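PDB 1O9R: DNA protection during starvation protein from Agrobacterium tumefaciens, which protects DNA from oxidative damage without binding it, by oxidising iron(II) and storing it as a ferric mineral inside a hollow twelve-subunit shell. Local coordinates for residues 6-11 against 70-75. Sequence-based numbering, arbitrary orientation.
Sequences TKNDLP and AERVVQ
Thr6 and Asn8 approach Arg72 and Gln75 at the C-terminal end of helix 48-75, where the N-terminal tail runs up to the ferritin-like four-helix bundle of this Dps subunit. The tail turns here just ahead of helix 12-42, with Pro11 as its N-cap residue.

Across the two segments the contact is loose packing, without a direct hydrogen bond. The methyl CG2 of Thr6 lies 4.1 Å from the carbonyl O of Gln75, the last residue of the helix. Asn8 points its side chain's first bond toward the helix and places its side-chain amide near both the guanidinium of Arg72 and the Gln75 carbonyl. Leu76, immediately after the helix, also packs against Asn8 and Leu10.

Each segment also carries a hydrogen bond of its own. In the tail an ST turn forms: Asn8 N donates to Thr6 OG1 over 3.1 Å, with OG1 held anti to the backbone N of Thr6 (chi1 174°), on the side of the carbonyl carbon, where it can accept the bond. The same hydroxyl is hydrogen-bonded to Glu155 of a second subunit, so the turn also belongs to an interface.

Two salt bridges and a hydrogen bond hold the arginine. Its NH2 pairs with Asp133, NE bonds to Thr136 OG1, and NH1 pairs with Asp148 of the second subunit, linking the end of helix 48-75 to the start of helix 134-156 and to the neighbour.

The iron site is close by: Glu71, one turn before Gln75, is an iron ligand of the ferroxidase centre at the two-fold subunit interface, and the Gln75 side chain lies about 8 Å from a bound iron(III) ion.

Within the helix, Arg72 NH1 reaches Gln75 OE1 at 3.1 Å, nearly straight at 165°, with the oxygen at the edge of the guanidinium, only 5° out of its plane.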
ATOM      1  N   THR A   6     -24.545  20.376 -25.127  1.00 20.96           N
ATOM      2  CA  THR A   6     -23.640  19.224 -25.125  1.00 20.07           C
ATOM      3  C   THR A   6     -23.817  18.413 -26.403  1.00 20.57           C
ATOM      4  O   THR A   6     -24.930  18.337 -26.956  1.00 21.92           O
ATOM      5  CB  THR A   6     -23.855  18.348 -23.895  1.00 20.11           C
ATOM      6  OG1 THR A   6     -23.077  17.158 -23.945  1.00 19.59           O
ATOM      7  CG2 THR A   6     -25.312  17.902 -23.686  1.00 22.38           C
ATOM      8  N   LYS A   7     -22.768  17.726 -26.800  1.00 17.09           N
ATOM      9  CA  LYS A   7     -22.735  16.800 -27.938  1.00 16.65           C
ATOM     10  C   LYS A   7     -23.480  15.526 -27.536  1.00 16.26           C
ATOM     11  O   LYS A   7     -23.863  14.736 -28.408  1.00 17.02           O
ATOM     12  CB  LYS A   7     -21.322  16.411 -28.342  1.00 18.22           C
ATOM     13  CG  LYS A   7     -20.310  17.435 -28.826  1.00 21.17           C
ATOM     14  CD  LYS A   7     -20.832  18.141 -30.084  1.00 23.73           C
ATOM     15  CE  LYS A   7     -19.753  19.081 -30.629  1.00 27.46           C
ATOM     16  NZ  LYS A   7     -20.250  19.713 -31.894  1.00 30.37           N
ATOM     17  N   ASN A   8     -23.694  15.249 -26.253  1.00 15.23           N
ATOM     18  CA  ASN A   8     -24.464  14.108 -25.760  1.00 15.19           C
ATOM     19  C   ASN A   8     -25.822  14.020 -26.483  1.00 15.50           C
ATOM     20  O   ASN A   8     -26.578  14.990 -26.349  1.00 16.51           O
ATOM     21  CB  ASN A   8     -24.633  14.208 -24.246  1.00 16.11           C
ATOM     22  CG  ASN A   8     -25.176  12.957 -23.644  1.00 16.81           C
ATOM     23  OD1 ASN A   8     -24.655  12.361 -22.620  1.00 18.91           O
ATOM     24  ND2 ASN A   8     -26.258  12.461 -24.174  1.00 14.88           N
ATOM     25  N   ASP A   9     -26.079  12.952 -27.231  1.00 15.87           N
ATOM     26  CA  ASP A   9     -27.294  12.946 -28.100  1.00 16.99           C
ATOM     27  C   ASP A   9     -28.490  12.263 -27.496  1.00 18.86           C
ATOM     28  O   ASP A   9     -29.463  11.935 -28.234  1.00 20.16           O
ATOM     29  CB  ASP A   9     -26.973  12.369 -29.478  1.00 16.38           C
ATOM     30  CG  ASP A   9     -26.741  10.880 -29.553  1.00 18.39           C
ATOM     31  OD1 ASP A   9     -26.814  10.179 -28.533  1.00 20.22           O
ATOM     32  OD2 ASP A   9     -26.521  10.322 -30.670  1.00 20.42           O
ATOM     33  N   LEU A  10     -28.570  12.038 -26.189  1.00 17.31           N
ATOM     34  CA  LEU A  10     -29.821  11.556 -25.574  1.00 17.49           C
ATOM     35  C   LEU A  10     -30.905  12.559 -25.934  1.00 18.77           C
ATOM     36  O   LEU A  10     -30.695  13.792 -25.858  1.00 17.89           O
ATOM     37  CB  LEU A  10     -29.700  11.521 -24.033  1.00 16.47           C
ATOM     38  CG  LEU A  10     -30.862  10.857 -23.315  1.00 17.50           C
ATOM     39  CD1 LEU A  10     -30.968   9.367 -23.561  1.00 19.23           C
ATOM     40  CD2 LEU A  10     -30.780  11.123 -21.809  1.00 18.94           C
ATOM     41  N   PRO A  11     -32.045  12.112 -26.429  1.00 19.00           N
ATOM     42  CA  PRO A  11     -33.082  13.077 -26.817  1.00 21.20           C
ATOM     43  C   PRO A  11     -33.396  14.098 -25.766  1.00 21.46           C
ATOM     44  O   PRO A  11     -33.426  13.820 -24.551  1.00 19.09           O
ATOM     45  CB  PRO A  11     -34.277  12.177 -27.155  1.00 21.27           C
ATOM     46  CG  PRO A  11     -33.617  10.931 -27.631  1.00 19.37           C
ATOM     47  CD  PRO A  11     -32.446  10.720 -26.644  1.00 19.32           C
ATOM     48  N   ALA A  70     -25.532  13.536  -9.068  1.00 12.76           N
ATOM     49  CA  ALA A  70     -25.383  14.934  -9.406  1.00 13.01           C
ATOM     50  C   ALA A  70     -24.598  15.123 -10.688  1.00 14.50           C
ATOM     51  O   ALA A  70     -24.906  16.004 -11.494  1.00 13.57           O
ATOM     52  CB  ALA A  70     -24.682  15.631  -8.224  1.00 12.40           C
ATOM     53  N   GLU A  71     -23.479  14.370 -10.805  1.00 12.86           N
ATOM     54  CA  GLU A  71     -22.676  14.514 -12.035  1.00 12.39           C
ATOM     55  C   GLU A  71     -23.513  14.134 -13.262  1.00 13.25           C
ATOM     56  O   GLU A  71     -23.263  14.780 -14.312  1.00 13.01           O
ATOM     57  CB  GLU A  71     -21.439  13.605 -11.961  1.00 14.23           C
ATOM     58  CG  GLU A  71     -20.433  13.938 -10.853  1.00 19.30           C
ATOM     59  CD  GLU A  71     -19.285  12.897 -10.875  1.00 20.75           C
ATOM     60  OE1 GLU A  71     -19.337  11.834 -11.505  1.00 25.33           O
ATOM     61  OE2 GLU A  71     -18.407  13.108 -10.023  1.00 28.89           O
ATOM     62  N   ARG A  72     -24.397  13.166 -13.143  1.00 13.82           N
ATOM     63  CA  ARG A  72     -25.221  12.814 -14.333  1.00 13.28           C
ATOM     64  C   ARG A  72     -26.130  13.952 -14.699  1.00 13.32           C
ATOM     65  O   ARG A  72     -26.299  14.100 -15.928  1.00 14.48           O
ATOM     66  CB  ARG A  72     -25.990  11.528 -13.995  1.00 13.97           C
ATOM     67  CG  ARG A  72     -26.721  10.932 -15.205  1.00 14.43           C
ATOM     68  CD  ARG A  72     -25.704  10.635 -16.358  1.00 14.39           C
ATOM     69  NE  ARG A  72     -26.502   9.962 -17.409  1.00 13.85           N
ATOM     70  CZ  ARG A  72     -25.978   9.808 -18.637  1.00 13.89           C
ATOM     71  NH1 ARG A  72     -24.766  10.226 -18.943  1.00 13.80           N
ATOM     72  NH2 ARG A  72     -26.711   9.163 -19.581  1.00 14.88           N
ATOM     73  N   VAL A  73     -26.704  14.677 -13.727  1.00 13.15           N
ATOM     74  CA  VAL A  73     -27.523  15.835 -14.108  1.00 14.22           C
ATOM     75  C   VAL A  73     -26.704  16.730 -14.992  1.00 15.06           C
ATOM     76  O   VAL A  73     -27.186  17.279 -16.039  1.00 14.86           O
ATOM     77  CB  VAL A  73     -27.906  16.581 -12.817  1.00 14.32           C
ATOM     78  CG1 VAL A  73     -28.509  17.954 -13.201  1.00 15.95           C
ATOM     79  CG2 VAL A  73     -28.856  15.766 -11.961  1.00 15.21           C
ATOM     80  N   VAL A  74     -25.480  17.076 -14.600  1.00 13.21           N
ATOM     81  CA  VAL A  74     -24.695  18.051 -15.363  1.00 13.41           C
ATOM     82  C   VAL A  74     -24.253  17.518 -16.703  1.00 15.81           C
ATOM     83  O   VAL A  74     -24.168  18.274 -17.682  1.00 17.37           O
ATOM     84  CB  VAL A  74     -23.506  18.561 -14.505  1.00 15.28           C
ATOM     85  CG1 VAL A  74     -24.125  19.230 -13.233  1.00 18.20           C
ATOM     86  CG2 VAL A  74     -22.524  17.610 -13.926  1.00 23.06           C
ATOM     87  N   GLN A  75     -23.951  16.222 -16.766  1.00 14.38           N
ATOM     88  CA  GLN A  75     -23.611  15.597 -18.034  1.00 14.22           C
ATOM     89  C   GLN A  75     -24.744  15.812 -19.042  1.00 16.02           C
ATOM     90  O   GLN A  75     -24.434  15.909 -20.236  1.00 18.86           O
ATOM     91  CB  GLN A  75     -23.397  14.085 -17.865  1.00 15.31           C
ATOM     92  CG  GLN A  75     -22.057  13.792 -17.158  1.00 14.17           C
ATOM     93  CD  GLN A  75     -22.051  12.400 -16.587  1.00 14.43           C
ATOM     94  OE1 GLN A  75     -22.599  11.460 -17.130  1.00 14.99           O
ATOM     95  NE2 GLN A  75     -21.476  12.245 -15.377  1.00 15.03           N
TER